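Local coordinates for protein giardin subunit alpha-1 (PDB 4EVF) that binds calcium and, in a calcium-dependent manner, phospholipids such as phosphatidylserine, and takes part in the attachment of the parasite to the intestinal mucosa, at residues F95-I100 / M248-G253; K133-L138 / T207-T212; T216-H221 / A231-N236. One frame throughout, in Å; residues are numbered along the deposited sequence.

Interaction 1: F95-I100 / M248-G253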
# COMPACT_ATOMS: atom_id res chain seq x y z
N PHE A 95 -5.22 -6.16 4.92
CA PHE A 95 -4.14 -7.08 4.55
C PHE A 95 -3.51 -6.67 3.22
O PHE A 95 -2.28 -6.61 3.10
CB PHE A 95 -4.64 -8.54 4.44
CG PHE A 95 -4.95 -9.20 5.77
CD1 PHE A 95 -4.60 -8.60 6.96
CD2 PHE A 95 -5.58 -10.44 5.80
CE1 PHE A 95 -4.88 -9.22 8.19
CE2 PHE A 95 -5.86 -11.07 7.01
CZ PHE A 95 -5.51 -10.45 8.21
N PHE A 96 -4.35 -6.43 2.20
CA PHE A 96 -3.85 -6.04 0.89
C PHE A 96 -3.01 -4.77 0.99
O PHE A 96 -1.92 -4.67 0.40
CB PHE A 96 -4.99 -5.82 -0.13
CG PHE A 96 -5.90 -7.01 -0.29
CD1 PHE A 96 -5.41 -8.30 -0.15
CD2 PHE A 96 -7.25 -6.84 -0.56
CE1 PHE A 96 -6.25 -9.40 -0.29
CE2 PHE A 96 -8.10 -7.93 -0.70
CZ PHE A 96 -7.60 -9.21 -0.56
N ASP A 97 -3.53 -3.79 1.74
CA ASP A 97 -2.88 -2.49 1.88
C ASP A 97 -1.52 -2.57 2.59
O ASP A 97 -0.62 -1.83 2.25
CB ASP A 97 -3.78 -1.50 2.63
CG ASP A 97 -5.15 -1.34 1.98
OD1 ASP A 97 -5.31 -1.80 0.82
OD2 ASP A 97 -6.04 -0.76 2.62
N THR A 98 -1.42 -3.46 3.57
CA THR A 98 -0.27 -3.50 4.48
C THR A 98 0.80 -4.53 4.09
O THR A 98 2.00 -4.30 4.29
CB THR A 98 -0.73 -3.75 5.95
OG1 THR A 98 -1.47 -4.97 6.04
CG2 THR A 98 -1.62 -2.61 6.46
N VAL A 99 0.37 -5.66 3.53
CA VAL A 99 1.27 -6.76 3.21
C VAL A 99 1.69 -6.75 1.74
O VAL A 99 2.86 -6.95 1.40
CB VAL A 99 0.62 -8.15 3.56
CG1 VAL A 99 1.45 -9.30 3.02
CG2 VAL A 99 0.42 -8.29 5.05
N ILE A 100 0.74 -6.50 0.84
CA ILE A 100 1.02 -6.59 -0.58
C ILE A 100 1.58 -5.29 -1.19
O ILE A 100 2.50 -5.33 -2.00
CB ILE A 100 -0.19 -7.07 -1.39
CG1 ILE A 100 -0.73 -8.37 -0.79
CG2 ILE A 100 0.21 -7.26 -2.86
CD1 ILE A 100 -1.94 -8.94 -1.52
N MET A 248 -7.90 4.70 2.34
CA MET A 248 -7.16 5.84 1.81
C MET A 248 -6.13 6.31 2.82
O MET A 248 -5.03 6.72 2.45
CB MET A 248 -8.08 6.97 1.36
CG MET A 248 -8.74 6.71 -0.00
SD MET A 248 -7.59 6.18 -1.30
CE MET A 248 -6.80 7.76 -1.66
N ARG A 249 -6.47 6.21 4.10
CA ARG A 249 -5.55 6.62 5.15
C ARG A 249 -4.37 5.65 5.27
O ARG A 249 -3.22 6.06 5.43
CB ARG A 249 -6.26 6.74 6.50
CG ARG A 249 -5.30 7.05 7.64
CD ARG A 249 -5.64 6.26 8.89
NE ARG A 249 -4.50 6.19 9.81
CZ ARG A 249 -4.57 5.71 11.05
NH1 ARG A 249 -5.72 5.28 11.52
NH2 ARG A 249 -3.48 5.68 11.81
N ARG A 250 -4.67 4.35 5.19
CA ARG A 250 -3.60 3.36 5.21
C ARG A 250 -2.62 3.60 4.07
O ARG A 250 -1.45 3.87 4.32
CB ARG A 250 -4.16 1.93 5.18
CG ARG A 250 -4.88 1.55 6.48
CD ARG A 250 -5.22 0.06 6.50
NE ARG A 250 -6.11 -0.33 5.40
CZ ARG A 250 -7.43 -0.46 5.52
NH1 ARG A 250 -8.02 -0.26 6.68
NH2 ARG A 250 -8.15 -0.83 4.46
N ILE A 251 -3.08 3.54 2.82
CA ILE A 251 -2.15 3.59 1.70
C ILE A 251 -1.53 4.96 1.46
O ILE A 251 -0.36 5.07 1.06
CB ILE A 251 -2.75 3.01 0.38
CG1 ILE A 251 -3.70 4.00 -0.29
CG2 ILE A 251 -3.47 1.69 0.64
CD1 ILE A 251 -4.46 3.36 -1.46
N THR A 252 -2.28 6.03 1.73
CA THR A 252 -1.72 7.37 1.58
C THR A 252 -0.67 7.65 2.68
O THR A 252 0.42 8.14 2.39
CB THR A 252 -2.80 8.46 1.57
OG1 THR A 252 -3.85 8.07 0.67
CG2 THR A 252 -2.23 9.79 1.11
N GLY A 253 -1.01 7.29 3.91
CA GLY A 253 -0.13 7.52 5.06
C GLY A 253 1.19 6.76 4.99
O GLY A 253 2.22 7.27 5.44

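Interaction 2: K133-L138 / T207-T212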
# COMPACT_ATOMS: atom_id res chain seq x y z
N LYS A 133 -5.62 -22.77 5.18
CA LYS A 133 -6.66 -23.58 4.55
C LYS A 133 -7.14 -23.02 3.20
O LYS A 133 -8.00 -23.61 2.55
CB LYS A 133 -7.86 -23.75 5.49
CG LYS A 133 -7.58 -24.57 6.75
CD LYS A 133 -7.54 -26.07 6.45
CE LYS A 133 -6.37 -26.72 7.14
NZ LYS A 133 -6.43 -26.54 8.62
N GLU A 134 -6.60 -21.87 2.81
CA GLU A 134 -6.95 -21.25 1.53
C GLU A 134 -5.70 -20.77 0.80
O GLU A 134 -4.67 -20.46 1.41
CB GLU A 134 -7.91 -20.07 1.73
CG GLU A 134 -9.37 -20.45 1.98
CD GLU A 134 -10.30 -19.26 1.85
OE1 GLU A 134 -10.34 -18.42 2.79
OE2 GLU A 134 -11.00 -19.16 0.82
N ASP A 135 -5.80 -20.67 -0.51
CA ASP A 135 -4.63 -20.30 -1.30
C ASP A 135 -4.16 -18.87 -1.03
O ASP A 135 -2.97 -18.59 -1.14
CB ASP A 135 -4.87 -20.54 -2.78
CG ASP A 135 -4.84 -22.01 -3.14
OD1 ASP A 135 -5.08 -22.35 -4.31
OD2 ASP A 135 -4.55 -22.83 -2.24
N TRP A 136 -5.07 -17.97 -0.68
CA TRP A 136 -4.65 -16.60 -0.36
C TRP A 136 -3.74 -16.56 0.87
O TRP A 136 -2.78 -15.79 0.91
CB TRP A 136 -5.85 -15.64 -0.23
CG TRP A 136 -6.70 -15.83 1.00
CD1 TRP A 136 -7.86 -16.55 1.09
CD2 TRP A 136 -6.47 -15.26 2.29
NE1 TRP A 136 -8.35 -16.48 2.37
CE2 TRP A 136 -7.52 -15.69 3.13
CE3 TRP A 136 -5.47 -14.44 2.83
CZ2 TRP A 136 -7.60 -15.33 4.47
CZ3 TRP A 136 -5.56 -14.08 4.16
CH2 TRP A 136 -6.61 -14.52 4.96
N CYS A 137 -4.04 -17.39 1.87
CA CYS A 137 -3.20 -17.48 3.06
C CYS A 137 -1.80 -17.93 2.69
O CYS A 137 -0.82 -17.35 3.15
CB CYS A 137 -3.78 -18.48 4.06
SG CYS A 137 -5.57 -18.41 4.24
N LEU A 138 -1.72 -18.97 1.86
CA LEU A 138 -0.44 -19.55 1.47
C LEU A 138 0.40 -18.56 0.67
O LEU A 138 1.62 -18.47 0.86
CB LEU A 138 -0.66 -20.84 0.67
CG LEU A 138 -1.35 -22.01 1.38
CD1 LEU A 138 -1.55 -23.16 0.42
CD2 LEU A 138 -0.52 -22.46 2.58
N THR A 207 -10.58 -16.85 -13.69
CA THR A 207 -11.15 -18.12 -14.10
C THR A 207 -11.04 -19.16 -12.99
O THR A 207 -11.94 -19.98 -12.82
CB THR A 207 -10.47 -18.67 -15.37
OG1 THR A 207 -10.77 -17.83 -16.49
CG2 THR A 207 -10.96 -20.08 -15.65
N ILE A 208 -9.94 -19.11 -12.25
CA ILE A 208 -9.65 -20.13 -11.24
C ILE A 208 -9.99 -19.72 -9.80
O ILE A 208 -10.31 -20.58 -8.98
CB ILE A 208 -8.17 -20.57 -11.29
CG1 ILE A 208 -7.90 -21.65 -10.24
CG2 ILE A 208 -7.25 -19.38 -11.08
CD1 ILE A 208 -6.59 -22.37 -10.40
N TYR A 209 -9.95 -18.42 -9.50
CA TYR A 209 -10.16 -17.93 -8.14
C TYR A 209 -11.38 -17.00 -7.96
O TYR A 209 -11.73 -16.24 -8.86
CB TYR A 209 -8.91 -17.20 -7.65
CG TYR A 209 -7.74 -18.11 -7.31
CD1 TYR A 209 -7.92 -19.25 -6.53
CD2 TYR A 209 -6.46 -17.82 -7.77
CE1 TYR A 209 -6.85 -20.09 -6.21
CE2 TYR A 209 -5.38 -18.64 -7.45
CZ TYR A 209 -5.57 -19.77 -6.68
OH TYR A 209 -4.48 -20.57 -6.38
N THR A 210 -12.00 -17.06 -6.79
CA THR A 210 -13.02 -16.09 -6.39
C THR A 210 -12.73 -15.49 -5.01
O THR A 210 -11.91 -16.01 -4.25
CB THR A 210 -14.41 -16.75 -6.32
OG1 THR A 210 -14.38 -17.80 -5.35
CG2 THR A 210 -14.80 -17.33 -7.68
N LYS A 211 -13.42 -14.41 -4.69
CA LYS A 211 -13.38 -13.85 -3.35
C LYS A 211 -11.96 -13.50 -2.93
O LYS A 211 -11.21 -12.92 -3.72
CB LYS A 211 -14.07 -14.80 -2.35
CG LYS A 211 -15.57 -14.97 -2.63
CD LYS A 211 -16.19 -16.02 -1.73
CE LYS A 211 -17.70 -16.05 -1.88
NZ LYS A 211 -18.33 -17.02 -0.94
N THR A 212 -11.58 -13.84 -1.70
CA THR A 212 -10.29 -13.42 -1.16
C THR A 212 -9.10 -14.01 -1.94
O THR A 212 -8.08 -13.33 -2.14
CB THR A 212 -10.18 -13.70 0.36
OG1 THR A 212 -11.29 -13.12 1.05
CG2 THR A 212 -8.88 -13.11 0.92
O HOH W 1 -11.32 -17.07 -1.19

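Interaction 3: T216-H221 / A231-N236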
# COMPACT_ATOMS: atom_id res chain seq x y z
N THR A 216 -6.47 -11.48 -3.65
CA THR A 216 -5.08 -11.62 -3.22
C THR A 216 -4.15 -11.77 -4.43
O THR A 216 -3.13 -11.07 -4.54
CB THR A 216 -4.87 -12.80 -2.25
OG1 THR A 216 -5.62 -12.59 -1.05
CG2 THR A 216 -3.39 -12.95 -1.89
N PHE A 217 -4.49 -12.69 -5.33
CA PHE A 217 -3.68 -12.90 -6.54
C PHE A 217 -3.75 -11.71 -7.50
O PHE A 217 -2.77 -11.37 -8.19
CB PHE A 217 -4.08 -14.20 -7.25
CG PHE A 217 -3.51 -15.44 -6.61
CD1 PHE A 217 -4.09 -15.98 -5.47
CD2 PHE A 217 -2.41 -16.08 -7.17
CE1 PHE A 217 -3.57 -17.12 -4.88
CE2 PHE A 217 -1.88 -17.22 -6.58
CZ PHE A 217 -2.47 -17.74 -5.44
N TYR A 218 -4.91 -11.06 -7.55
CA TYR A 218 -5.08 -9.88 -8.37
C TYR A 218 -4.20 -8.73 -7.87
O TYR A 218 -3.54 -8.04 -8.65
CB TYR A 218 -6.55 -9.46 -8.39
CG TYR A 218 -6.94 -8.55 -9.55
CD1 TYR A 218 -6.31 -8.65 -10.78
CD2 TYR A 218 -7.93 -7.59 -9.39
CE1 TYR A 218 -6.67 -7.82 -11.84
CE2 TYR A 218 -8.30 -6.76 -10.44
CZ TYR A 218 -7.67 -6.88 -11.66
OH TYR A 218 -8.03 -6.05 -12.70
N CYS A 219 -4.18 -8.52 -6.55
CA CYS A 219 -3.33 -7.48 -5.99
C CYS A 219 -1.86 -7.82 -6.25
O CYS A 219 -1.05 -6.95 -6.60
CB CYS A 219 -3.59 -7.28 -4.49
SG CYS A 219 -5.16 -6.39 -4.12
N ALA A 220 -1.52 -9.09 -6.07
CA ALA A 220 -0.15 -9.57 -6.29
C ALA A 220 0.32 -9.28 -7.72
O ALA A 220 1.45 -8.83 -7.94
CB ALA A 220 -0.07 -11.05 -5.99
N HIS A 221 -0.56 -9.57 -8.67
CA HIS A 221 -0.36 -9.23 -10.08
C HIS A 221 -0.01 -7.75 -10.30
O HIS A 221 1.01 -7.43 -10.93
CB HIS A 221 -1.62 -9.61 -10.88
CG HIS A 221 -1.71 -8.95 -12.22
ND1 HIS A 221 -0.94 -9.34 -13.29
CD2 HIS A 221 -2.49 -7.94 -12.66
CE1 HIS A 221 -1.24 -8.59 -14.34
NE2 HIS A 221 -2.18 -7.73 -13.98
N ALA A 231 -1.34 0.65 -6.32
CA ALA A 231 -1.89 1.86 -5.72
C ALA A 231 -3.11 2.39 -6.50
O ALA A 231 -4.14 2.71 -5.92
CB ALA A 231 -0.82 2.94 -5.62
N ALA A 232 -2.97 2.50 -7.82
CA ALA A 232 -4.08 2.97 -8.66
C ALA A 232 -5.34 2.13 -8.42
O ALA A 232 -6.43 2.67 -8.21
CB ALA A 232 -3.69 2.90 -10.11
N TYR A 233 -5.17 0.82 -8.47
CA TYR A 233 -6.26 -0.14 -8.25
C TYR A 233 -6.90 -0.04 -6.86
O TYR A 233 -8.13 -0.06 -6.71
CB TYR A 233 -5.73 -1.56 -8.48
CG TYR A 233 -6.74 -2.64 -8.11
CD1 TYR A 233 -7.93 -2.77 -8.82
CD2 TYR A 233 -6.50 -3.52 -7.07
CE1 TYR A 233 -8.85 -3.74 -8.50
CE2 TYR A 233 -7.43 -4.51 -6.73
CZ TYR A 233 -8.61 -4.61 -7.46
OH TYR A 233 -9.55 -5.58 -7.15
N LEU A 234 -6.07 0.03 -5.84
CA LEU A 234 -6.58 0.14 -4.49
C LEU A 234 -7.21 1.52 -4.26
O LEU A 234 -8.18 1.65 -3.54
CB LEU A 234 -5.47 -0.16 -3.47
CG LEU A 234 -4.95 -1.60 -3.32
CD1 LEU A 234 -3.76 -1.76 -2.35
CD2 LEU A 234 -6.05 -2.60 -2.99
N ILE A 235 -6.89 2.53 -4.97
CA ILE A 235 -7.57 3.83 -4.82
C ILE A 235 -8.91 3.80 -5.51
O ILE A 235 -9.90 4.32 -4.99
CB ILE A 235 -6.71 4.97 -5.38
CG1 ILE A 235 -5.55 5.24 -4.42
CG2 ILE A 235 -7.52 6.24 -5.60
CD1 ILE A 235 -4.52 6.21 -4.99
N ASN A 236 -8.96 3.16 -6.67
CA ASN A 236 -10.22 2.98 -7.37
C ASN A 236 -11.22 2.15 -6.53
O ASN A 236 -12.40 2.50 -6.44
CB ASN A 236 -9.96 2.37 -8.75
CG ASN A 236 -11.22 2.21 -9.57
OD1 ASN A 236 -11.72 1.10 -9.75
ND2 ASN A 236 -11.75 3.33 -10.07

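Interaction 1: F95-I100 / M248-G253
D97 and I251 bring their CA atoms to 6.1 Å where segments of helices 92-100 and 245-255 run nearly parallel, their local axes 9.6 Å apart at closest and crossing at 17°. The contact is carried by the D97 carboxylate, which reaches over to R250. One carboxylate oxygen takes both hydrogen bonds of this salt bridge: R250 NE and R250 NH2 each stand 2.8 Å from D97 OD2. Neither N-H points straight at the oxygen, as expected when two donors on the same edge of a guanidinium share a single acceptor. OD2 lies too close to another atom of the model, so its exact place is less sure. A bend at chi3 (-61°) swings the end of R250 round so that its NE/NH2 edge faces the acid; the two planes are then only 26° apart, and D97 CG lies near the plane of the guanidinium. D97 OD1 has a second arginine, forming a salt bridge with R247 just before the segment. I251 CG2 sits over one face of the carboxylate, 3.7 Å from D97 CG, an apolar cover on that face. T98 adds a looser touch, its CG2 4.5 Å from R250 CD, while its hydroxyl turns back to bond A94 O in its own helix. The whole contact is buried, near the centre of the chain, and joins the predicted second and fourth annexin repeats. In annexins this middle region commonly carries charged residues between the two halves of the molecule, and the site is consistent with that pattern. With arginines at both of its oxygens, the acid probably stays ionised despite its burial, so the repeats are tied by opposite charge as well as by packing.

Interaction 2: K133-L138 / T207-T212
W136 sets CG between its backbone N and carbonyl carbon (chi1 71°), which tips the indole toward T212, and T212 turns CG2 anti to its own backbone N, directing that methyl at the ring. The result is a CH-pi contact: T212 CG2 stands 3.4 Å from the centroid of the five-membered ring of W136, only 6° off the normal. C137 SG lies over the opposite face, so the indole is sandwiched between a methyl and a sulfur. One in-plane bond further restrains the indole: W136 NE1 donates to E134 OE1 at 2.8 Å, and OE1 lies near the indole plane but is met from above the carboxylate plane. T212 OG1 bonds H92 ND1.

D135 makes the second link. Y209 OH donates to D135 OD1 at 2.8 Å, reaching it on its anti side, somewhat out of the carboxylate plane, while that oxygen lies near the plane of the phenol ring; carboxylate and ring stand almost perpendicular, 89° apart. A water joins the segments as well, giving hydrogens to E134 OE2 at 2.9 Å and, more distantly, to T210 O at 3.3 Å.

E134 occupies the N-cap position of helix 135-145, and the amide of W136 in its first turn is bonded by D213 OD1 from helix 211-225. The arrangement is thus the start of one helix docked against the loop and first turn that open another, a junction between the predicted second and third repeats of the all-helical annexin fold.

Interaction 3: T216-H221 / A231-N236
No hydrogen bond crosses this contact; the polar atom at its centre, Y233 OH, lies at the edge of the Y218 ring, near its plane, 3.4 Å from Y218 CD2. The contact is aromatic. Y218 turns its CD2-CE2 edge toward the face of Y233 in a T-shaped pair, with centroids 5.0 Å apart and planes at 72°; Y218 CE2 comes within 3.6 Å of Y233 CE1. Both tyrosines swing CG anti to the backbone N (chi1 -160° for Y218 and 173° for Y233), and this carries both rings in between helices 211-225 and 227-240. The next residue, C219, meets the rim of the same Y233 ring: its SG lies near the plane of Y233, 3.9 Å from Y233 CE2, in a sulfur-aromatic contact. The same sulfur packs on L234 CD2 at 4.1 Å. F222 adds its ring to both tyrosines. Contact between these successive helices therefore rests on ring edges, sulfur and methyl in a largely buried setting, so the hold probably comes from dispersion and weak ring electrostatics, at the junction of the predicted third and fourth annexin repeats.

Overall arrangement
Interaction 1 lies almost at the middle of the chain. The centres of interactions 1 and 3 are about 11 Å apart, those of interactions 1 and 2 about 20 Å, and those of interactions 2 and 3 about 15 Å. Along the sequence, 95-100 comes first and 248-253 last, so interaction 1 spans the other two, which follow one another. Helix 211-225 serves both interaction 2 and interaction 3, while helix 227-240 leads on to helix 245-255. Neighbouring contacts also touch: W136 packs on T216 and on F95, F96 on T216, and I235 on I251. Together they join the predicted second repeat to the third and fourth, and the third to the fourth, from the buried middle to a partly exposed flank.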